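Side-chain contacts in peptidoglycan-recognition protein SD (Drosophila melanogaster, PDB 2RKQ), which binds bacterial peptidoglycan and activates the Toll pathway in the innate immune response to Gram-positive bacteria: residues A[43-48]-A[72-77]; A[50-55]-A[63-68]; A[100-105]-A[113-118]; A[139-142]-A[146-149]; A[156-159]-A[163-166]. All coordinates share one frame; numbering follows the deposited sequence. Where two conformers were deposited one is given.

Contact 1 (A[43-48]-A[72-77]); sequences VTCSQH and GGNGKV
Cys45, a helix residue bonded to Cys39 in a disulfide of the peptidoglycan-recognition domain, packs against the type I turn Gly72-Gly75, which closes the hairpin between strands 69-71 and 77-79. The contact illustrates how a half-cystine can fill the gap between a helix and a turn. Cys45 SG lies anti to its own carbonyl carbon (chi1 -69°) and thereby points from helix 42-58 into the turn. It comes within 3.8 Å of Gly72 CA, an approach made possible by the missing side chain there, and within 3.5 Å of Asn74 OD1. The Cys45 CB meets the other branch of the same amide, 3.8 Å from Asn74 ND2.

The amide is anchored at both ends. Asn74 OD1 accepts from Lys76 N at 3.0 Å in an Asx turn, with the donor standing 64° out of the carbonyl plane, while Asn74 ND2 reaches Asp42 OD1, at the start of the same helix, and Tyr78 OH. Between the segments themselves the touch is therefore purely van der Waals, sulfur against amide and glycine. The polar bonds that hold Asn74 are made around the disulfide rather than to it, which implies a tie of hairpin to helix through Asp42 and close packing at Cys45.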
# COMPACT_ATOMS: atom_id res chain seq x y z
N VAL A 43 7.46 12.85 -11.92
CA VAL A 43 7.98 13.88 -11.02
C VAL A 43 7.04 14.02 -9.84
O VAL A 43 7.47 13.92 -8.68
CB VAL A 43 8.12 15.23 -11.72
CG1 VAL A 43 8.61 16.29 -10.74
CG2 VAL A 43 9.05 15.10 -12.94
N THR A 44 5.75 14.21 -10.10
CA THR A 44 4.86 14.44 -8.98
C THR A 44 4.66 13.18 -8.13
O THR A 44 4.56 13.28 -6.91
CB THR A 44 3.53 14.98 -9.41
OG1 THR A 44 2.88 14.04 -10.25
CG2 THR A 44 3.69 16.29 -10.16
N CYS A 45 4.60 12.01 -8.76
CA CYS A 45 4.44 10.80 -7.93
C CYS A 45 5.63 10.57 -7.01
O CYS A 45 5.46 10.18 -5.84
CB CYS A 45 4.17 9.56 -8.78
SG CYS A 45 2.55 9.61 -9.55
N SER A 46 6.83 10.83 -7.51
CA SER A 46 8.02 10.68 -6.68
C SER A 46 7.99 11.71 -5.56
O SER A 46 8.33 11.40 -4.40
CB SER A 46 9.26 10.79 -7.55
OG SER A 46 10.43 10.70 -6.77
N GLN A 47 7.54 12.93 -5.86
CA GLN A 47 7.50 13.96 -4.84
C GLN A 47 6.43 13.65 -3.81
O GLN A 47 6.63 13.85 -2.61
CB GLN A 47 7.27 15.34 -5.44
CG GLN A 47 7.45 16.48 -4.42
CD GLN A 47 8.81 16.44 -3.69
OE1 GLN A 47 8.87 16.30 -2.45
NE2 GLN A 47 9.89 16.52 -4.44
N HIS A 48 5.29 13.13 -4.26
CA HIS A 48 4.24 12.73 -3.33
C HIS A 48 4.74 11.63 -2.41
O HIS A 48 4.39 11.60 -1.23
CB HIS A 48 2.99 12.26 -4.09
CG HIS A 48 2.14 13.39 -4.59
ND1 HIS A 48 0.77 13.36 -4.57
CD2 HIS A 48 2.48 14.59 -5.12
CE1 HIS A 48 0.29 14.49 -5.07
NE2 HIS A 48 1.32 15.25 -5.42
N GLY A 72 1.28 5.00 -7.84
CA GLY A 72 0.98 6.33 -8.35
C GLY A 72 -0.03 6.30 -9.47
O GLY A 72 -0.26 5.25 -10.08
N GLY A 73 -0.64 7.45 -9.72
CA GLY A 73 -1.55 7.58 -10.86
C GLY A 73 -0.85 7.45 -12.19
O GLY A 73 -1.49 7.31 -13.23
N ASN A 74 0.48 7.51 -12.18
CA ASN A 74 1.29 7.19 -13.35
C ASN A 74 1.44 5.69 -13.60
O ASN A 74 2.13 5.26 -14.54
CB ASN A 74 2.69 7.78 -13.20
CG ASN A 74 3.44 7.24 -11.98
OD1 ASN A 74 2.87 6.54 -11.13
ND2 ASN A 74 4.74 7.55 -11.90
N GLY A 75 0.82 4.89 -12.72
CA GLY A 75 0.86 3.43 -12.86
C GLY A 75 2.09 2.77 -12.27
O GLY A 75 2.25 1.55 -12.42
N LYS A 76 2.95 3.54 -11.62
CA LYS A 76 4.19 2.99 -11.07
C LYS A 76 4.00 2.54 -9.64
O LYS A 76 3.23 3.13 -8.88
CB LYS A 76 5.33 4.01 -11.15
CG LYS A 76 5.83 4.17 -12.58
CD LYS A 76 7.12 4.97 -12.64
CE LYS A 76 7.71 4.93 -14.06
NZ LYS A 76 9.01 5.60 -14.11
N VAL A 77 4.74 1.49 -9.28
CA VAL A 77 4.68 0.92 -7.94
C VAL A 77 5.96 1.34 -7.24
O VAL A 77 7.05 1.10 -7.75
CB VAL A 77 4.63 -0.61 -7.97
CG1 VAL A 77 4.68 -1.15 -6.53
CG2 VAL A 77 3.39 -1.10 -8.72

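Contact 2 (A[50-55]-A[63-68]); sequences RNLQNF and SDIGYH. Unlike the reference sequence in segment 50-55: Arg50 (reference Gln).
Gln53 and Asp64 join helix 42-58 to the loop that follows it and leads into strand 69-71, a helix-to-strand return within the alpha/beta domain of the amidase family. Their side chains slant across each other, with the amide and carboxylate planes turned 46° apart. Gln53 runs out fully extended, CG anti to the backbone N (chi1 -178°), and this carries NE2 alongside Ile65 to the carboxylate. Asp64, whose CB starts away from the helix, turns its OD2 back to take the bond from Gln53 NE2 at 2.9 Å. The oxygen is met almost end-on to its C-O bond, yet it lies close to the amide plane of the glutamine. Neither partner belongs to the pair alone: Gln53 NE2 also donates to Lys13 O, and Asp64 OD2 forms a salt bridge with Arg7. The arginine probably stabilises the negative charge on this buried carboxylate.

Beside the polar pair, Ile65 stands across two helix residues at about a right angle. Its CB sits 4.1 Å from Gln53 CB, and its CD1 reaches the methyl Leu52 CD2, also 4.1 Å away. Leu70 of strand 69-71 touches both Leu52 and Ile65, with Met49 and Gln56 of the helix adding to the packing of the isoleucine. The same Ile65 CD1 leans over the helix backbone, 3.9 Å from Gln53 N. On the loop side, Ile65 N is buried with no hydrogen-bond partner in the model; what covers it from the helix is a methylene, Gln53 CG, at 4.0 Å.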
# COMPACT_ATOMS: atom_id res chain seq x y z
N ARG A 50 7.89 11.20 -1.32
CA ARG A 50 8.71 11.83 -0.29
C ARG A 50 7.87 12.64 0.68
O ARG A 50 8.12 12.61 1.89
CB ARG A 50 9.81 12.68 -0.91
CG ARG A 50 10.86 11.83 -1.61
CD ARG A 50 11.98 12.67 -2.14
NE ARG A 50 11.55 13.55 -3.22
CZ ARG A 50 11.43 13.17 -4.49
NH1 ARG A 50 11.68 11.93 -4.85
NH2 ARG A 50 11.03 14.05 -5.40
N ASN A 51 6.86 13.34 0.18
CA ASN A 51 6.02 14.15 1.05
C ASN A 51 5.23 13.28 2.01
O ASN A 51 5.10 13.62 3.18
CB ASN A 51 5.10 15.06 0.24
CG ASN A 51 5.86 16.14 -0.50
OD1 ASN A 51 7.04 16.36 -0.25
ND2 ASN A 51 5.18 16.80 -1.43
N LEU A 52 4.73 12.15 1.53
CA LEU A 52 4.02 11.23 2.40
C LEU A 52 4.95 10.63 3.44
O LEU A 52 4.61 10.58 4.63
CB LEU A 52 3.33 10.11 1.62
CG LEU A 52 2.47 9.21 2.50
CD1 LEU A 52 1.36 9.98 3.24
CD2 LEU A 52 1.89 8.09 1.67
N GLN A 53 6.11 10.16 3.02
CA GLN A 53 7.05 9.64 3.99
C GLN A 53 7.36 10.68 5.04
O GLN A 53 7.34 10.37 6.22
CB GLN A 53 8.34 9.19 3.32
CG GLN A 53 9.31 8.60 4.32
CD GLN A 53 10.64 8.20 3.75
OE1 GLN A 53 11.21 8.91 2.90
NE2 GLN A 53 11.16 7.07 4.21
N ASN A 54 7.67 11.90 4.60
CA ASN A 54 8.05 12.96 5.53
C ASN A 54 6.90 13.31 6.47
O ASN A 54 7.12 13.54 7.67
CB ASN A 54 8.48 14.23 4.79
CG ASN A 54 9.77 14.07 3.99
OD1 ASN A 54 10.07 14.93 3.14
ND2 ASN A 54 10.53 13.02 4.22
N PHE A 55 5.68 13.37 5.95
CA PHE A 55 4.52 13.64 6.80
C PHE A 55 4.32 12.55 7.84
O PHE A 55 4.13 12.82 9.02
CB PHE A 55 3.24 13.78 5.97
CG PHE A 55 2.00 13.99 6.80
CD1 PHE A 55 1.17 12.92 7.13
CD2 PHE A 55 1.67 15.27 7.25
CE1 PHE A 55 0.02 13.11 7.91
CE2 PHE A 55 0.52 15.47 8.03
CZ PHE A 55 -0.30 14.38 8.35
N SER A 63 7.95 5.27 12.17
CA SER A 63 9.34 5.00 11.87
C SER A 63 9.70 5.15 10.40
O SER A 63 10.87 5.29 10.07
CB SER A 63 9.72 3.60 12.32
OG SER A 63 9.50 3.48 13.72
N ASP A 64 8.70 5.07 9.52
CA ASP A 64 8.92 5.08 8.07
C ASP A 64 7.58 5.32 7.45
O ASP A 64 6.56 5.31 8.15
CB ASP A 64 9.48 3.71 7.65
CG ASP A 64 10.00 3.66 6.22
OD1 ASP A 64 10.21 2.53 5.76
OD2 ASP A 64 10.21 4.72 5.58
N ILE A 65 7.56 5.55 6.14
CA ILE A 65 6.30 5.50 5.40
C ILE A 65 5.57 4.21 5.80
O ILE A 65 6.20 3.18 6.02
CB ILE A 65 6.57 5.59 3.89
CG1 ILE A 65 5.31 5.98 3.13
CG2 ILE A 65 7.34 4.34 3.35
CD1 ILE A 65 5.64 6.46 1.72
N GLY A 66 4.25 4.27 5.92
CA GLY A 66 3.52 3.22 6.62
C GLY A 66 3.21 1.97 5.84
O GLY A 66 2.79 0.96 6.40
N TYR A 67 3.40 2.04 4.53
CA TYR A 67 2.99 0.98 3.61
C TYR A 67 4.18 0.26 3.01
O TYR A 67 5.31 0.78 3.00
CB TYR A 67 2.13 1.59 2.48
CG TYR A 67 0.87 2.19 3.02
CD1 TYR A 67 0.73 3.56 3.17
CD2 TYR A 67 -0.18 1.38 3.42
CE1 TYR A 67 -0.42 4.09 3.70
CE2 TYR A 67 -1.32 1.90 3.97
CZ TYR A 67 -1.44 3.25 4.09
OH TYR A 67 -2.61 3.73 4.64
N HIS A 68 3.92 -0.95 2.51
CA HIS A 68 4.93 -1.74 1.82
C HIS A 68 5.10 -1.33 0.37
O HIS A 68 6.22 -1.40 -0.17
CB HIS A 68 4.61 -3.22 1.92
CG HIS A 68 4.45 -3.66 3.33
ND1 HIS A 68 5.52 -3.92 4.16
CD2 HIS A 68 3.34 -3.76 4.10
CE1 HIS A 68 5.07 -4.20 5.37
NE2 HIS A 68 3.75 -4.12 5.35

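Contact 3 (A[100-105]-A[113-118]); sequences IAFIGN and KEALDA
Phe102, at the end of strand 97-102, presses its ring against Ala115 and Leu116 in the first turns of helix 113-128, a sheet-to-helix contact in the core of the alpha/beta amidase fold. The apolar part rests on one side of the ring, centred on CE2 with CD2 and CZ flanking it. Phe102 CE2 meets the methyl of Ala115 (CB) at 3.8 Å and Leu116 CD2 at 4.1 Å, the leucine crossing the aromatic side chain at about a right angle. CG of Phe102 is set anti to its carbonyl carbon (chi1 -77°), which directs the ring off the sheet and into the helix.

Backbone atoms of the helix form the second kind of contact. Leu116 N lies at the ring edge, near its plane and 3.9 Å from Phe102 CE2, while Ala115 O approaches the same carbon obliquely at 3.6 Å. Ile31, Ile71, Pro111 and Ala119 add to the packing of the ring. Were an alanine to replace Phe102, the ring side that packs against Ala115 CB and Leu116 CD2 would be gone, and the helix would probably lose this hold on the strand.

Ionic interaction is confined to the helix itself. One turn apart, Lys113 and Asp117 form a salt bridge on the side turned from the strand, with Lys113 NZ 2.7 Å from Asp117 OD2 on its syn lone pair.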
# COMPACT_ATOMS: atom_id res chain seq x y z
N ILE A 100 -0.75 -1.97 0.75
CA ILE A 100 -0.56 -1.37 -0.57
C ILE A 100 -1.49 -0.17 -0.62
O ILE A 100 -2.70 -0.32 -0.47
CB ILE A 100 -0.96 -2.37 -1.66
CG1 ILE A 100 -0.05 -3.60 -1.61
CG2 ILE A 100 -0.83 -1.70 -3.02
CD1 ILE A 100 -0.62 -4.81 -2.30
N ALA A 101 -0.92 1.02 -0.81
CA ALA A 101 -1.73 2.23 -0.86
C ALA A 101 -1.69 2.86 -2.23
O ALA A 101 -0.61 3.06 -2.80
CB ALA A 101 -1.27 3.25 0.19
N PHE A 102 -2.87 3.15 -2.77
CA PHE A 102 -2.94 3.93 -3.98
C PHE A 102 -2.79 5.39 -3.60
O PHE A 102 -3.46 5.89 -2.67
CB PHE A 102 -4.29 3.74 -4.64
CG PHE A 102 -4.44 2.43 -5.38
CD1 PHE A 102 -4.63 1.24 -4.69
CD2 PHE A 102 -4.45 2.42 -6.78
CE1 PHE A 102 -4.79 0.05 -5.38
CE2 PHE A 102 -4.62 1.23 -7.48
CZ PHE A 102 -4.80 0.05 -6.79
N ILE A 103 -1.92 6.07 -4.32
CA ILE A 103 -1.71 7.49 -4.07
C ILE A 103 -2.89 8.24 -4.68
O ILE A 103 -3.17 8.11 -5.88
CB ILE A 103 -0.39 8.00 -4.67
CG1 ILE A 103 0.79 7.23 -4.06
CG2 ILE A 103 -0.30 9.53 -4.45
CD1 ILE A 103 2.13 7.47 -4.75
N GLY A 104 -3.56 9.01 -3.82
CA GLY A 104 -4.74 9.78 -4.22
C GLY A 104 -5.93 9.53 -3.32
O GLY A 104 -5.81 8.87 -2.28
N ASN A 105 -7.09 10.05 -3.73
CA ASN A 105 -8.30 9.90 -2.96
C ASN A 105 -9.36 9.29 -3.87
O ASN A 105 -9.77 9.89 -4.86
CB ASN A 105 -8.79 11.23 -2.39
CG ASN A 105 -9.93 11.04 -1.41
OD1 ASN A 105 -10.95 10.42 -1.73
ND2 ASN A 105 -9.74 11.52 -0.20
N LYS A 113 -6.63 3.15 -14.74
CA LYS A 113 -6.45 1.76 -15.13
C LYS A 113 -5.02 1.29 -14.92
O LYS A 113 -4.81 0.17 -14.45
CB LYS A 113 -6.86 1.53 -16.60
CG LYS A 113 -6.47 0.15 -17.13
CD LYS A 113 -6.80 -0.01 -18.60
CE LYS A 113 -6.54 -1.42 -19.06
NZ LYS A 113 -5.10 -1.74 -19.20
N GLU A 114 -4.04 2.12 -15.26
CA GLU A 114 -2.63 1.73 -15.11
C GLU A 114 -2.30 1.42 -13.66
O GLU A 114 -1.53 0.51 -13.38
CB GLU A 114 -1.69 2.80 -15.62
CG GLU A 114 -1.69 2.93 -17.12
CD GLU A 114 -2.88 3.70 -17.61
OE1 GLU A 114 -3.46 4.47 -16.79
OE2 GLU A 114 -3.23 3.55 -18.80
N ALA A 115 -2.89 2.17 -12.74
CA ALA A 115 -2.67 1.92 -11.32
C ALA A 115 -3.32 0.64 -10.88
O ALA A 115 -2.73 -0.15 -10.15
CB ALA A 115 -3.18 3.08 -10.49
N LEU A 116 -4.55 0.41 -11.33
CA LEU A 116 -5.23 -0.84 -11.00
C LEU A 116 -4.51 -2.03 -11.57
O LEU A 116 -4.37 -3.04 -10.88
CB LEU A 116 -6.69 -0.82 -11.49
CG LEU A 116 -7.56 0.27 -10.87
CD1 LEU A 116 -8.83 0.41 -11.67
CD2 LEU A 116 -7.90 -0.12 -9.46
N ASP A 117 -4.06 -1.94 -12.82
CA ASP A 117 -3.28 -3.03 -13.42
C ASP A 117 -2.03 -3.30 -12.59
O ASP A 117 -1.70 -4.44 -12.31
CB ASP A 117 -2.83 -2.69 -14.83
CG ASP A 117 -3.95 -2.70 -15.83
OD1 ASP A 117 -5.07 -3.21 -15.54
OD2 ASP A 117 -3.69 -2.21 -16.94
N ALA A 118 -1.34 -2.23 -12.21
CA ALA A 118 -0.11 -2.33 -11.43
C ALA A 118 -0.37 -3.06 -10.10
O ALA A 118 0.43 -3.92 -9.70
CB ALA A 118 0.45 -0.93 -11.19

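Contact 4 (A[139-142]-A[146-149]); sequences LGHR and ATKS
Arg142 and Ser149 bring two short segments together as the chain leaves strand 136-140 and doubles back toward helix 152-158. CA atoms come within 5.1 Å between Arg142 and Thr147, and within 5.5 Å between His141 and Ser149. One weak, strongly bent bond joins the backbones, Arg142 N to Ser149 O at 2.8 Å. The returning segment is braced by an ST turn in which Ser149 N donates to Thr147 OG1.

The His141 ring is gripped from two directions. Its CG is anti to the backbone N (chi1 -163°), and ND1 is hydrogen-bonded to Ser149 OG, 2.8 Å away and near the ring plane. Over one face, Thr147 CG2 makes a CH-pi contact 3.9 Å from the ring centroid. Beyond the pair, His141 NE2 bonds to Phe89 O and Ser149 OG to His33 N.

Arg142 bends at chi3 to lay its guanidinium edge against a carbonyl: NH2 donates in plane to a lone pair of Lys148 O at 2.8 Å (160°). With Lys148 NZ it also shares the carboxylate of Glu152. A leucine in its place would probably leave Lys148 O without this donor and Glu152 with one cation fewer.

Ala32, His141 and Ser149 probably stand where catalytic amidases of this family carry their zinc ligands, two histidines and a cysteine; alanine and serine in place of a histidine and the cysteine are consistent with a protein that recognises peptidoglycan and probably does not cleave it.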
# COMPACT_ATOMS: atom_id res chain seq x y z
N LEU A 139 -8.04 -7.48 1.68
CA LEU A 139 -8.93 -6.66 2.50
C LEU A 139 -8.81 -5.20 2.14
O LEU A 139 -7.74 -4.75 1.76
CB LEU A 139 -8.56 -6.79 3.97
CG LEU A 139 -8.67 -8.22 4.50
CD1 LEU A 139 -7.98 -8.31 5.86
CD2 LEU A 139 -10.11 -8.63 4.63
N GLY A 140 -9.89 -4.45 2.25
CA GLY A 140 -9.74 -3.00 2.21
C GLY A 140 -9.27 -2.49 3.56
O GLY A 140 -9.55 -3.11 4.60
N HIS A 141 -8.61 -1.35 3.55
CA HIS A 141 -8.13 -0.69 4.76
C HIS A 141 -9.28 -0.54 5.78
O HIS A 141 -9.10 -0.79 6.97
CB HIS A 141 -7.56 0.65 4.32
CG HIS A 141 -6.67 1.32 5.33
ND1 HIS A 141 -6.18 2.59 5.13
CD2 HIS A 141 -6.19 0.91 6.53
CE1 HIS A 141 -5.43 2.93 6.16
NE2 HIS A 141 -5.43 1.93 7.03
N ARG A 142 -10.46 -0.19 5.29
CA ARG A 142 -11.62 -0.01 6.16
C ARG A 142 -12.05 -1.28 6.90
O ARG A 142 -12.81 -1.21 7.87
CB ARG A 142 -12.82 0.51 5.36
CG ARG A 142 -13.24 -0.38 4.19
CD ARG A 142 -14.51 0.13 3.55
NE ARG A 142 -14.31 1.44 2.96
CZ ARG A 142 -15.27 2.11 2.33
NH1 ARG A 142 -16.48 1.57 2.20
NH2 ARG A 142 -15.02 3.31 1.83
N ALA A 146 -10.50 1.89 11.39
CA ALA A 146 -11.65 2.76 11.32
C ALA A 146 -11.34 3.93 10.40
O ALA A 146 -10.77 4.94 10.80
CB ALA A 146 -12.04 3.25 12.73
N THR A 147 -11.69 3.74 9.13
CA THR A 147 -11.35 4.68 8.08
C THR A 147 -12.24 4.44 6.87
O THR A 147 -12.79 3.36 6.72
CB THR A 147 -9.86 4.54 7.65
OG1 THR A 147 -9.55 5.48 6.61
CG2 THR A 147 -9.52 3.11 7.17
N LYS A 148 -12.38 5.46 6.02
CA LYS A 148 -13.05 5.31 4.74
C LYS A 148 -12.11 4.71 3.70
O LYS A 148 -12.55 4.23 2.67
CB LYS A 148 -13.55 6.66 4.21
CG LYS A 148 -14.66 7.29 5.06
CD LYS A 148 -15.87 6.36 5.22
CE LYS A 148 -17.04 6.74 4.31
NZ LYS A 148 -16.79 6.50 2.85
N SER A 149 -10.81 4.77 3.98
CA SER A 149 -9.81 4.23 3.06
C SER A 149 -10.18 2.79 2.71
O SER A 149 -10.60 2.04 3.59
CB SER A 149 -8.46 4.29 3.75
OG SER A 149 -7.45 3.72 2.93
O HOH W 1 -14.02 1.15 8.85

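Contact 5 (A[156-159]-A[163-166]); sequences ALIQ and NWSE
The indole of Trp164 is sandwiched between Gln159 on one face and a backbone nitrogen of its own segment on the other. On the glutamine side, Gln159 CA makes a CH-pi contact 3.7 Å from the centroid of the five-membered ring, close to the ring normal. Farther along, Gln159 CG stands 3.6 Å above the plane, offset toward the rim. Glu166 N lies 4.0 Å from the plane on the opposite face, again toward the rim. At the edge, Trp164 NE1 donates to Gln143 OE1.

Gln159 and Trp164 run side by side, pointing the same way, but their flat ends are at odds: the amide stands nearly upright on the indole, 87° between planes. Its oxygen hangs over the outer rim of the six-membered ring, Gln159 OE1 3.4 Å from Trp164 CZ2. The match depends on the tryptophan holding CG anti to the backbone N (chi1 179°), which throws the indole back over the segment 156-159.

Ile158 closes the pyrrole end. Its methyl CD1 meets Trp164 CD1 obliquely at 3.6 Å, and the isoleucine pays for its pose with a chi2 of 110°, well away from a staggered value. At the root of the side chain, Trp164 CB rests on Ile158 O at 3.5 Å.

Ile158 CD1 also packs on Gly140 of strand 136-140. The contact clamps the C-terminal tail onto the last turn of helix 152-158, while the backbones of Asn163 and Ser165 hydrogen-bond to Leu138 of the outermost strand, 136-140.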
# COMPACT_ATOMS: atom_id res chain seq x y z
N ALA A 156 -15.01 -0.65 -3.79
CA ALA A 156 -15.96 -1.41 -4.61
C ALA A 156 -15.25 -2.29 -5.64
O ALA A 156 -15.70 -3.40 -5.95
CB ALA A 156 -16.91 -0.48 -5.30
N LEU A 157 -14.15 -1.77 -6.17
CA LEU A 157 -13.37 -2.51 -7.14
C LEU A 157 -12.64 -3.68 -6.49
O LEU A 157 -12.71 -4.82 -7.00
CB LEU A 157 -12.37 -1.58 -7.86
CG LEU A 157 -12.95 -0.51 -8.77
CD1 LEU A 157 -11.80 0.36 -9.30
CD2 LEU A 157 -13.74 -1.14 -9.93
N ILE A 158 -11.96 -3.42 -5.38
CA ILE A 158 -11.16 -4.49 -4.77
C ILE A 158 -12.05 -5.62 -4.25
O ILE A 158 -11.64 -6.78 -4.23
CB ILE A 158 -10.16 -3.99 -3.68
CG1 ILE A 158 -10.87 -3.49 -2.44
CG2 ILE A 158 -9.26 -2.92 -4.25
CD1 ILE A 158 -10.70 -4.38 -1.24
N GLN A 159 -13.29 -5.30 -3.86
CA GLN A 159 -14.20 -6.37 -3.43
C GLN A 159 -14.44 -7.38 -4.54
O GLN A 159 -14.91 -8.49 -4.29
CB GLN A 159 -15.55 -5.81 -3.01
CG GLN A 159 -15.54 -5.04 -1.71
CD GLN A 159 -16.92 -4.62 -1.31
OE1 GLN A 159 -17.48 -5.13 -0.33
NE2 GLN A 159 -17.50 -3.73 -2.08
N ASN A 163 -9.73 -13.33 -4.06
CA ASN A 163 -9.35 -13.46 -2.66
C ASN A 163 -9.87 -12.37 -1.74
O ASN A 163 -9.52 -12.35 -0.57
CB ASN A 163 -7.84 -13.60 -2.49
CG ASN A 163 -7.33 -14.94 -2.94
OD1 ASN A 163 -8.06 -15.93 -2.94
ND2 ASN A 163 -6.07 -14.98 -3.31
N TRP A 164 -10.70 -11.47 -2.25
CA TRP A 164 -11.32 -10.53 -1.35
C TRP A 164 -12.12 -11.29 -0.30
O TRP A 164 -12.85 -12.25 -0.63
CB TRP A 164 -12.20 -9.51 -2.06
CG TRP A 164 -12.82 -8.60 -1.05
CD1 TRP A 164 -12.19 -7.58 -0.36
CD2 TRP A 164 -14.16 -8.65 -0.55
NE1 TRP A 164 -13.08 -7.00 0.53
CE2 TRP A 164 -14.29 -7.64 0.43
CE3 TRP A 164 -15.27 -9.46 -0.83
CZ2 TRP A 164 -15.48 -7.40 1.13
CZ3 TRP A 164 -16.46 -9.22 -0.13
CH2 TRP A 164 -16.55 -8.20 0.84
N SER A 165 -11.93 -10.91 0.96
CA SER A 165 -12.61 -11.52 2.10
C SER A 165 -13.52 -10.53 2.75
O SER A 165 -13.15 -9.37 2.92
CB SER A 165 -11.58 -11.96 3.14
OG SER A 165 -12.24 -12.28 4.35
N GLU A 166 -14.70 -11.00 3.13
CA GLU A 166 -15.72 -10.14 3.70
C GLU A 166 -15.50 -9.83 5.20
O GLU A 166 -16.20 -9.02 5.77
CB GLU A 166 -17.12 -10.72 3.44
CG GLU A 166 -17.39 -12.05 4.13
CD GLU A 166 -18.74 -12.67 3.77
OE1 GLU A 166 -19.40 -13.21 4.69
OE2 GLU A 166 -19.15 -12.64 2.59

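How the contacts relate
The five contacts trace the alpha/beta domain in chain order, except that contact 2 falls between the two segments of contact 1. Contacts 1 and 2 share helix 42-58, their centres 14 Å apart. Contact 3 adjoins contact 1, about 10 Å between centres, where the turn 72-75 rests on helix 113-128. Tyr67 from contact 2 packs on Ala101 of contact 3 and on His141 of contact 4. Contacts 4 and 5, 12 Å apart, meet where Ile158 touches Gly140 at the edge of the sheet, and Leu116 links contacts 3 and 5 through Leu157. Three helices are thus fastened around one mixed sheet, the framework that carries the probable counterpart of the amidase zinc site at contact 4.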